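Local coordinates for protein P47 (Clostridium botulinum, PDB 6EKT) that may form part of a progenitor toxin complex that protects botulinum neurotoxin during passage through the host gut, and resembles tubular lipid-binding (TULIP) proteins, at residues 131-144 and 157-169. Numbering follows the deposited sequence.
Sequences FGSESNDDIKIIVS and YFNKLLINAFIQN
Ile139 and Ile141 pack from an inner strand of the TULIP-like sheet onto helix 152-168; strand 139-141 runs nearly antiparallel to helical residues 157-168 (158°), with the axes 9.9 Å apart at their closest. Both isoleucines reach the helix with CD1. That of Ile139 lies against Phe166 CB (3.7 Å) and, more loosely, Ile167 CG1, while Ile141 CD1 settles against the middle of the helix, 3.6 Å from Asn159 CB and 3.8 Å from Ile163 CD1. Lys140, between them, points away from the helix and forms a salt bridge with Glu110.

Toward the C-terminal end of the helix, the rings of Phe131 and Phe166 meet obliquely, their planes inclined at 39°. The Phe131 ring also turns its edge to the helix backbone: Phe166 O lies in the ring plane, 3.2 Å from Phe131 CD2. Phe53 of strand 52-57 packs edge-to-face with Phe166, tying the cluster to the neighbouring sheet. Ile167 extends CD1 to the backbone of the Ser133-Asn136 type I turn, 3.7 Å from Glu134 N.

At the other end of the contact, Asn159 has CG beside its backbone N (chi1 -70°), bringing the amide to Ser144. There Ser144 OG donates to Asn159 OD1 at 2.6 Å, approaching a lone pair of OD1 within the plane of the amide carbonyl.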
ATOM      1  N   PHE A 131     -10.543  24.386   4.638  1.00 34.15           N
ATOM      2  CA  PHE A 131     -10.406  25.594   5.445  1.00 34.85           C
ATOM      3  C   PHE A 131     -11.495  25.675   6.520  1.00 35.02           C
ATOM      4  O   PHE A 131     -11.387  26.487   7.451  1.00 34.47           O
ATOM      5  CB  PHE A 131     -10.471  26.844   4.551  1.00 36.77           C
ATOM      6  CG  PHE A 131      -9.210  27.137   3.761  1.00 38.24           C
ATOM      7  CD1 PHE A 131      -8.186  26.196   3.601  1.00 38.85           C
ATOM      8  CD2 PHE A 131      -9.077  28.367   3.114  1.00 39.82           C
ATOM      9  CE1 PHE A 131      -7.060  26.480   2.829  1.00 39.82           C
ATOM     10  CE2 PHE A 131      -7.952  28.661   2.345  1.00 40.24           C
ATOM     11  CZ  PHE A 131      -6.939  27.717   2.205  1.00 40.93           C
ATOM     12  N   GLY A 132     -12.550  24.870   6.369  1.00 35.11           N
ATOM     13  CA  GLY A 132     -13.656  24.815   7.334  1.00 36.08           C
ATOM     14  C   GLY A 132     -14.423  26.116   7.410  1.00 38.86           C
ATOM     15  O   GLY A 132     -14.724  26.734   6.376  1.00 38.89           O
ATOM     16  N   SER A 133     -14.731  26.537   8.634  1.00 39.01           N
ATOM     17  CA  SER A 133     -15.487  27.769   8.863  1.00 41.39           C
ATOM     18  C   SER A 133     -15.055  28.368  10.197  1.00 42.68           C
ATOM     19  O   SER A 133     -14.231  27.784  10.897  1.00 42.54           O
ATOM     20  CB  SER A 133     -16.999  27.498   8.831  1.00 41.96           C
ATOM     21  OG  SER A 133     -17.422  26.767   9.969  1.00 42.42           O
ATOM     22  N   GLU A 134     -15.598  29.533  10.551  1.00 44.83           N
ATOM     23  CA  GLU A 134     -15.267  30.165  11.834  1.00 45.96           C
ATOM     24  C   GLU A 134     -15.706  29.329  13.035  1.00 44.58           C
ATOM     25  O   GLU A 134     -15.160  29.484  14.120  1.00 44.85           O
ATOM     26  CB  GLU A 134     -15.839  31.581  11.909  1.00 50.31           C
ATOM     27  CG  GLU A 134     -15.042  32.586  11.081  1.00 55.12           C
ATOM     28  CD  GLU A 134     -15.915  33.424  10.155  1.00 59.95           C
ATOM     29  OE1 GLU A 134     -16.830  34.112  10.672  1.00 63.33           O
ATOM     30  OE2 GLU A 134     -15.682  33.409   8.914  1.00 61.17           O
ATOM     31  N   SER A 135     -16.672  28.436  12.830  1.00 43.57           N
ATOM     32  CA  SER A 135     -17.202  27.583  13.899  1.00 43.59           C
ATOM     33  C   SER A 135     -16.451  26.250  14.122  1.00 41.71           C
ATOM     34  O   SER A 135     -16.868  25.442  14.967  1.00 42.98           O
ATOM     35  CB  SER A 135     -18.698  27.325  13.675  1.00 45.51           C
ATOM     36  OG  SER A 135     -18.900  26.406  12.621  1.00 47.91           O
ATOM     37  N   ASN A 136     -15.385  25.999  13.351  1.00 38.61           N
ATOM     38  CA  ASN A 136     -14.464  24.868  13.621  1.00 35.07           C
ATOM     39  C   ASN A 136     -12.988  25.301  13.567  1.00 34.57           C
ATOM     40  O   ASN A 136     -12.688  26.487  13.348  1.00 34.21           O
ATOM     41  CB  ASN A 136     -14.732  23.671  12.697  1.00 35.15           C
ATOM     42  CG  ASN A 136     -14.637  24.029  11.223  1.00 34.06           C
ATOM     43  OD1 ASN A 136     -13.719  24.721  10.791  1.00 32.46           O
ATOM     44  ND2 ASN A 136     -15.600  23.551  10.445  1.00 35.62           N
ATOM     45  N   ASP A 137     -12.083  24.343  13.759  1.00 32.33           N
ATOM     46  CA  ASP A 137     -10.648  24.621  13.815  1.00 31.78           C
ATOM     47  C   ASP A 137      -9.878  23.993  12.645  1.00 31.84           C
ATOM     48  O   ASP A 137      -8.754  23.498  12.802  1.00 30.70           O
ATOM     49  CB  ASP A 137     -10.081  24.174  15.160  1.00 30.98           C
ATOM     50  CG  ASP A 137     -10.604  25.001  16.315  1.00 30.77           C
ATOM     51  OD1 ASP A 137     -10.425  26.242  16.312  1.00 30.78           O
ATOM     52  OD2 ASP A 137     -11.168  24.385  17.239  1.00 30.58           O
ATOM     53  N   ASP A 138     -10.473  24.056  11.459  1.00 31.45           N
ATOM     54  CA  ASP A 138      -9.833  23.433  10.296  1.00 32.23           C
ATOM     55  C   ASP A 138      -8.614  24.208   9.874  1.00 31.73           C
ATOM     56  O   ASP A 138      -7.742  23.648   9.217  1.00 32.02           O
ATOM     57  CB  ASP A 138     -10.809  23.271   9.144  1.00 33.28           C
ATOM     58  CG  ASP A 138     -11.791  22.129   9.372  1.00 35.23           C
ATOM     59  OD1 ASP A 138     -11.677  21.415  10.388  1.00 34.23           O
ATOM     60  OD2 ASP A 138     -12.685  21.952   8.521  1.00 35.69           O
ATOM     61  N   ILE A 139      -8.568  25.487  10.264  1.00 30.12           N
ATOM     62  CA  ILE A 139      -7.358  26.300  10.222  1.00 30.62           C
ATOM     63  C   ILE A 139      -6.986  26.657  11.653  1.00 29.64           C
ATOM     64  O   ILE A 139      -7.816  27.201  12.385  1.00 30.01           O
ATOM     65  CB  ILE A 139      -7.534  27.616   9.430  1.00 31.82           C
ATOM     66  CG1 ILE A 139      -8.018  27.338   8.003  1.00 33.37           C
ATOM     67  CG2 ILE A 139      -6.223  28.416   9.411  1.00 32.10           C
ATOM     68  CD1 ILE A 139      -8.625  28.556   7.324  1.00 35.12           C
ATOM     69  N   LYS A 140      -5.739  26.355  12.010  1.00 29.22           N
ATOM     70  CA  LYS A 140      -5.151  26.718  13.295  1.00 29.39           C
ATOM     71  C   LYS A 140      -3.937  27.568  13.037  1.00 29.39           C
ATOM     72  O   LYS A 140      -3.174  27.301  12.102  1.00 28.79           O
ATOM     73  CB  LYS A 140      -4.730  25.492  14.108  1.00 29.19           C
ATOM     74  CG  LYS A 140      -5.852  24.508  14.422  1.00 30.05           C
ATOM     75  CD  LYS A 140      -5.372  23.394  15.348  1.00 31.30           C
ATOM     76  CE  LYS A 140      -4.466  22.422  14.618  1.00 31.66           C
ATOM     77  NZ  LYS A 140      -3.849  21.388  15.505  1.00 32.90           N
ATOM     78  N   ILE A 141      -3.767  28.604  13.857  1.00 28.44           N
ATOM     79  CA  ILE A 141      -2.545  29.388  13.853  1.00 29.19           C
ATOM     80  C   ILE A 141      -1.578  28.790  14.870  1.00 29.45           C
ATOM     81  O   ILE A 141      -1.851  28.770  16.076  1.00 31.24           O
ATOM     82  CB  ILE A 141      -2.819  30.893  14.118  1.00 30.00           C
ATOM     83  CG1 ILE A 141      -3.751  31.435  13.018  1.00 30.30           C
ATOM     84  CG2 ILE A 141      -1.506  31.676  14.201  1.00 29.93           C
ATOM     85  CD1 ILE A 141      -4.323  32.815  13.278  1.00 31.44           C
ATOM     86  N   ILE A 142      -0.456  28.292  14.365  1.00 29.82           N
ATOM     87  CA  ILE A 142       0.605  27.739  15.199  1.00 29.98           C
ATOM     88  C   ILE A 142       1.509  28.868  15.688  1.00 30.65           C
ATOM     89  O   ILE A 142       1.672  29.025  16.895  1.00 30.90           O
ATOM     90  CB  ILE A 142       1.378  26.600  14.470  1.00 30.49           C
ATOM     91  CG1 ILE A 142       0.407  25.535  13.938  1.00 30.09           C
ATOM     92  CG2 ILE A 142       2.437  25.961  15.372  1.00 31.38           C
ATOM     93  CD1 ILE A 142      -0.553  24.930  14.966  1.00 29.63           C
ATOM     94  N   VAL A 143       2.068  29.649  14.756  1.00 30.73           N
ATOM     95  CA  VAL A 143       2.924  30.812  15.047  1.00 32.26           C
ATOM     96  C   VAL A 143       2.507  31.948  14.115  1.00 32.78           C
ATOM     97  O   VAL A 143       2.438  31.773  12.897  1.00 32.54           O
ATOM     98  CB  VAL A 143       4.440  30.518  14.837  1.00 33.22           C
ATOM     99  CG1 VAL A 143       5.296  31.689  15.312  1.00 34.73           C
ATOM    100  CG2 VAL A 143       4.876  29.246  15.558  1.00 33.78           C
ATOM    101  N   SER A 144       2.231  33.115  14.685  1.00 32.92           N
ATOM    102  CA  SER A 144       1.816  34.276  13.887  1.00 33.27           C
ATOM    103  C   SER A 144       2.929  34.728  12.935  1.00 35.44           C
ATOM    104  O   SER A 144       2.684  34.997  11.746  1.00 35.46           O
ATOM    105  CB  SER A 144       1.338  35.424  14.800  1.00 32.63           C
ATOM    106  OG  SER A 144       0.237  34.982  15.586  1.00 32.47           O
ATOM    107  N   TYR A 157      -4.820  41.200  16.354  1.00 30.18           N
ATOM    108  CA  TYR A 157      -5.607  41.583  15.171  1.00 31.32           C
ATOM    109  C   TYR A 157      -5.225  40.838  13.895  1.00 31.23           C
ATOM    110  O   TYR A 157      -6.105  40.491  13.078  1.00 30.62           O
ATOM    111  CB  TYR A 157      -5.616  43.106  14.960  1.00 32.79           C
ATOM    112  CG  TYR A 157      -6.481  43.797  15.983  1.00 33.52           C
ATOM    113  CD1 TYR A 157      -7.886  43.664  15.951  1.00 33.86           C
ATOM    114  CD2 TYR A 157      -5.913  44.559  17.007  1.00 33.88           C
ATOM    115  CE1 TYR A 157      -8.693  44.287  16.910  1.00 33.79           C
ATOM    116  CE2 TYR A 157      -6.712  45.185  17.959  1.00 34.43           C
ATOM    117  CZ  TYR A 157      -8.095  45.051  17.906  1.00 34.18           C
ATOM    118  OH  TYR A 157      -8.867  45.680  18.874  1.00 35.23           O
ATOM    119  N   PHE A 158      -3.928  40.581  13.741  1.00 30.41           N
ATOM    120  CA  PHE A 158      -3.437  39.824  12.604  1.00 31.06           C
ATOM    121  C   PHE A 158      -4.052  38.413  12.573  1.00 29.84           C
ATOM    122  O   PHE A 158      -4.524  37.960  11.520  1.00 30.35           O
ATOM    123  CB  PHE A 158      -1.898  39.758  12.586  1.00 31.56           C
ATOM    124  CG  PHE A 158      -1.342  38.866  11.497  1.00 32.25           C
ATOM    125  CD1 PHE A 158      -1.407  39.247  10.149  1.00 33.42           C
ATOM    126  CD2 PHE A 158      -0.748  37.642  11.817  1.00 32.04           C
ATOM    127  CE1 PHE A 158      -0.905  38.421   9.147  1.00 33.79           C
ATOM    128  CE2 PHE A 158      -0.230  36.818  10.815  1.00 32.61           C
ATOM    129  CZ  PHE A 158      -0.310  37.203   9.482  1.00 33.21           C
ATOM    130  N   ASN A 159      -4.054  37.743  13.722  1.00 29.01           N
ATOM    131  CA  ASN A 159      -4.608  36.385  13.828  1.00 28.54           C
ATOM    132  C   ASN A 159      -6.048  36.320  13.397  1.00 29.38           C
ATOM    133  O   ASN A 159      -6.433  35.408  12.654  1.00 29.43           O
ATOM    134  CB  ASN A 159      -4.471  35.846  15.250  1.00 27.54           C
ATOM    135  CG  ASN A 159      -3.034  35.549  15.604  1.00 27.86           C
ATOM    136  OD1 ASN A 159      -2.159  35.500  14.717  1.00 27.91           O
ATOM    137  ND2 ASN A 159      -2.761  35.384  16.905  1.00 27.33           N
ATOM    138  N   LYS A 160      -6.837  37.282  13.871  1.00 29.23           N
ATOM    139  CA  LYS A 160      -8.240  37.370  13.503  1.00 30.36           C
ATOM    140  C   LYS A 160      -8.404  37.602  12.001  1.00 30.71           C
ATOM    141  O   LYS A 160      -9.178  36.894  11.358  1.00 30.68           O
ATOM    142  CB  LYS A 160      -8.940  38.459  14.319  1.00 31.30           C
ATOM    143  CG  LYS A 160     -10.438  38.544  14.085  1.00 33.05           C
ATOM    144  CD  LYS A 160     -10.785  39.713  13.162  1.00 34.45           C
ATOM    145  CE  LYS A 160     -12.285  39.959  13.111  1.00 35.41           C
ATOM    146  NZ  LYS A 160     -12.650  40.647  11.835  1.00 36.16           N
ATOM    147  N   LEU A 161      -7.674  38.576  11.458  1.00 30.72           N
ATOM    148  CA  LEU A 161      -7.820  38.946  10.045  1.00 32.44           C
ATOM    149  C   LEU A 161      -7.238  37.905   9.086  1.00 32.73           C
ATOM    150  O   LEU A 161      -7.723  37.781   7.960  1.00 33.92           O
ATOM    151  CB  LEU A 161      -7.229  40.334   9.764  1.00 33.47           C
ATOM    152  CG  LEU A 161      -8.017  41.507  10.365  1.00 33.75           C
ATOM    153  CD1 LEU A 161      -7.194  42.786  10.331  1.00 34.71           C
ATOM    154  CD2 LEU A 161      -9.322  41.697   9.593  1.00 35.11           C
ATOM    155  N   LEU A 162      -6.207  37.183   9.523  1.00 31.95           N
ATOM    156  CA  LEU A 162      -5.665  36.070   8.727  1.00 33.56           C
ATOM    157  C   LEU A 162      -6.720  35.002   8.480  1.00 33.35           C
ATOM    158  O   LEU A 162      -6.876  34.525   7.363  1.00 34.27           O
ATOM    159  CB  LEU A 162      -4.413  35.438   9.360  1.00 32.87           C
ATOM    160  CG  LEU A 162      -3.799  34.291   8.511  1.00 33.65           C
ATOM    161  CD1 LEU A 162      -2.282  34.368   8.416  1.00 33.79           C
ATOM    162  CD2 LEU A 162      -4.235  32.909   8.997  1.00 32.00           C
ATOM    163  N   ILE A 163      -7.427  34.624   9.534  1.00 33.47           N
ATOM    164  CA  ILE A 163      -8.456  33.601   9.418  1.00 33.55           C
ATOM    165  C   ILE A 163      -9.591  34.114   8.524  1.00 33.61           C
ATOM    166  O   ILE A 163     -10.071  33.383   7.653  1.00 33.23           O
ATOM    167  CB  ILE A 163      -8.950  33.170  10.806  1.00 32.93           C
ATOM    168  CG1 ILE A 163      -7.786  32.535  11.569  1.00 33.23           C
ATOM    169  CG2 ILE A 163     -10.115  32.195  10.699  1.00 33.37           C
ATOM    170  CD1 ILE A 163      -8.105  32.156  13.004  1.00 33.87           C
ATOM    171  N   ASN A 164      -9.989  35.375   8.735  1.00 34.25           N
ATOM    172  CA  ASN A 164     -11.009  36.008   7.902  1.00 34.93           C
ATOM    173  C   ASN A 164     -10.634  35.863   6.444  1.00 34.99           C
ATOM    174  O   ASN A 164     -11.456  35.418   5.635  1.00 35.46           O
ATOM    175  CB  ASN A 164     -11.150  37.498   8.212  1.00 35.56           C
ATOM    176  CG  ASN A 164     -12.084  37.791   9.365  1.00 36.48           C
ATOM    177  OD1 ASN A 164     -11.837  38.721  10.119  1.00 34.98           O
ATOM    178  ND2 ASN A 164     -13.165  37.029   9.494  1.00 37.44           N
ATOM    179  N   ALA A 165      -9.387  36.225   6.130  1.00 34.38           N
ATOM    180  CA  ALA A 165      -8.902  36.216   4.762  1.00 35.22           C
ATOM    181  C   ALA A 165      -8.837  34.789   4.167  1.00 35.01           C
ATOM    182  O   ALA A 165      -9.266  34.565   3.025  1.00 35.11           O
ATOM    183  CB  ALA A 165      -7.559  36.933   4.665  1.00 34.97           C
ATOM    184  N   PHE A 166      -8.355  33.824   4.948  1.00 34.44           N
ATOM    185  CA  PHE A 166      -8.309  32.431   4.464  1.00 35.38           C
ATOM    186  C   PHE A 166      -9.695  31.891   4.131  1.00 36.45           C
ATOM    187  O   PHE A 166      -9.924  31.442   3.004  1.00 37.73           O
ATOM    188  CB  PHE A 166      -7.554  31.508   5.441  1.00 33.87           C
ATOM    189  CG  PHE A 166      -6.067  31.485   5.216  1.00 33.89           C
ATOM    190  CD1 PHE A 166      -5.300  32.645   5.352  1.00 34.46           C
ATOM    191  CD2 PHE A 166      -5.421  30.297   4.860  1.00 33.73           C
ATOM    192  CE1 PHE A 166      -3.924  32.631   5.132  1.00 34.89           C
ATOM    193  CE2 PHE A 166      -4.049  30.276   4.626  1.00 33.92           C
ATOM    194  CZ  PHE A 166      -3.299  31.440   4.772  1.00 35.07           C
ATOM    195  N   ILE A 167     -10.623  31.981   5.082  1.00 36.94           N
ATOM    196  CA  ILE A 167     -11.978  31.458   4.880  1.00 38.71           C
ATOM    197  C   ILE A 167     -12.663  32.157   3.697  1.00 40.81           C
ATOM    198  O   ILE A 167     -13.227  31.479   2.826  1.00 40.77           O
ATOM    199  CB  ILE A 167     -12.833  31.464   6.169  1.00 38.95           C
ATOM    200  CG1 ILE A 167     -12.300  30.405   7.147  1.00 38.19           C
ATOM    201  CG2 ILE A 167     -14.312  31.206   5.864  1.00 39.64           C
ATOM    202  CD1 ILE A 167     -12.634  30.669   8.600  1.00 38.33           C
ATOM    203  N   GLN A 168     -12.561  33.484   3.623  1.00 41.54           N
ATOM    204  CA  GLN A 168     -13.200  34.200   2.521  1.00 45.08           C
ATOM    205  C   GLN A 168     -12.604  33.868   1.139  1.00 45.22           C
ATOM    206  O   GLN A 168     -13.305  33.959   0.136  1.00 48.26           O
ATOM    207  CB  GLN A 168     -13.246  35.712   2.777  1.00 47.53           C
ATOM    208  CG  GLN A 168     -14.295  36.427   1.936  1.00 52.07           C
ATOM    209  CD  GLN A 168     -14.032  37.900   1.849  1.00 55.06           C
ATOM    210  OE1 GLN A 168     -13.128  38.335   1.138  1.00 58.60           O
ATOM    211  NE2 GLN A 168     -14.815  38.686   2.575  1.00 56.92           N
ATOM    212  N   ASN A 169     -11.338  33.452   1.098  1.00 43.58           N
ATOM    213  CA  ASN A 169     -10.637  33.159  -0.158  1.00 44.80           C
ATOM    214  C   ASN A 169     -10.439  31.658  -0.414  1.00 44.52           C
ATOM    215  O   ASN A 169      -9.592  31.260  -1.223  1.00 44.53           O
ATOM    216  CB  ASN A 169      -9.282  33.850  -0.171  1.00 43.97           C
ATOM    217  CG  ASN A 169      -9.386  35.337  -0.386  1.00 45.33           C
ATOM    218  OD1 ASN A 169      -9.453  35.806  -1.522  1.00 46.87           O
ATOM    219  ND2 ASN A 169      -9.388  36.092   0.706  1.00 43.93           N
TER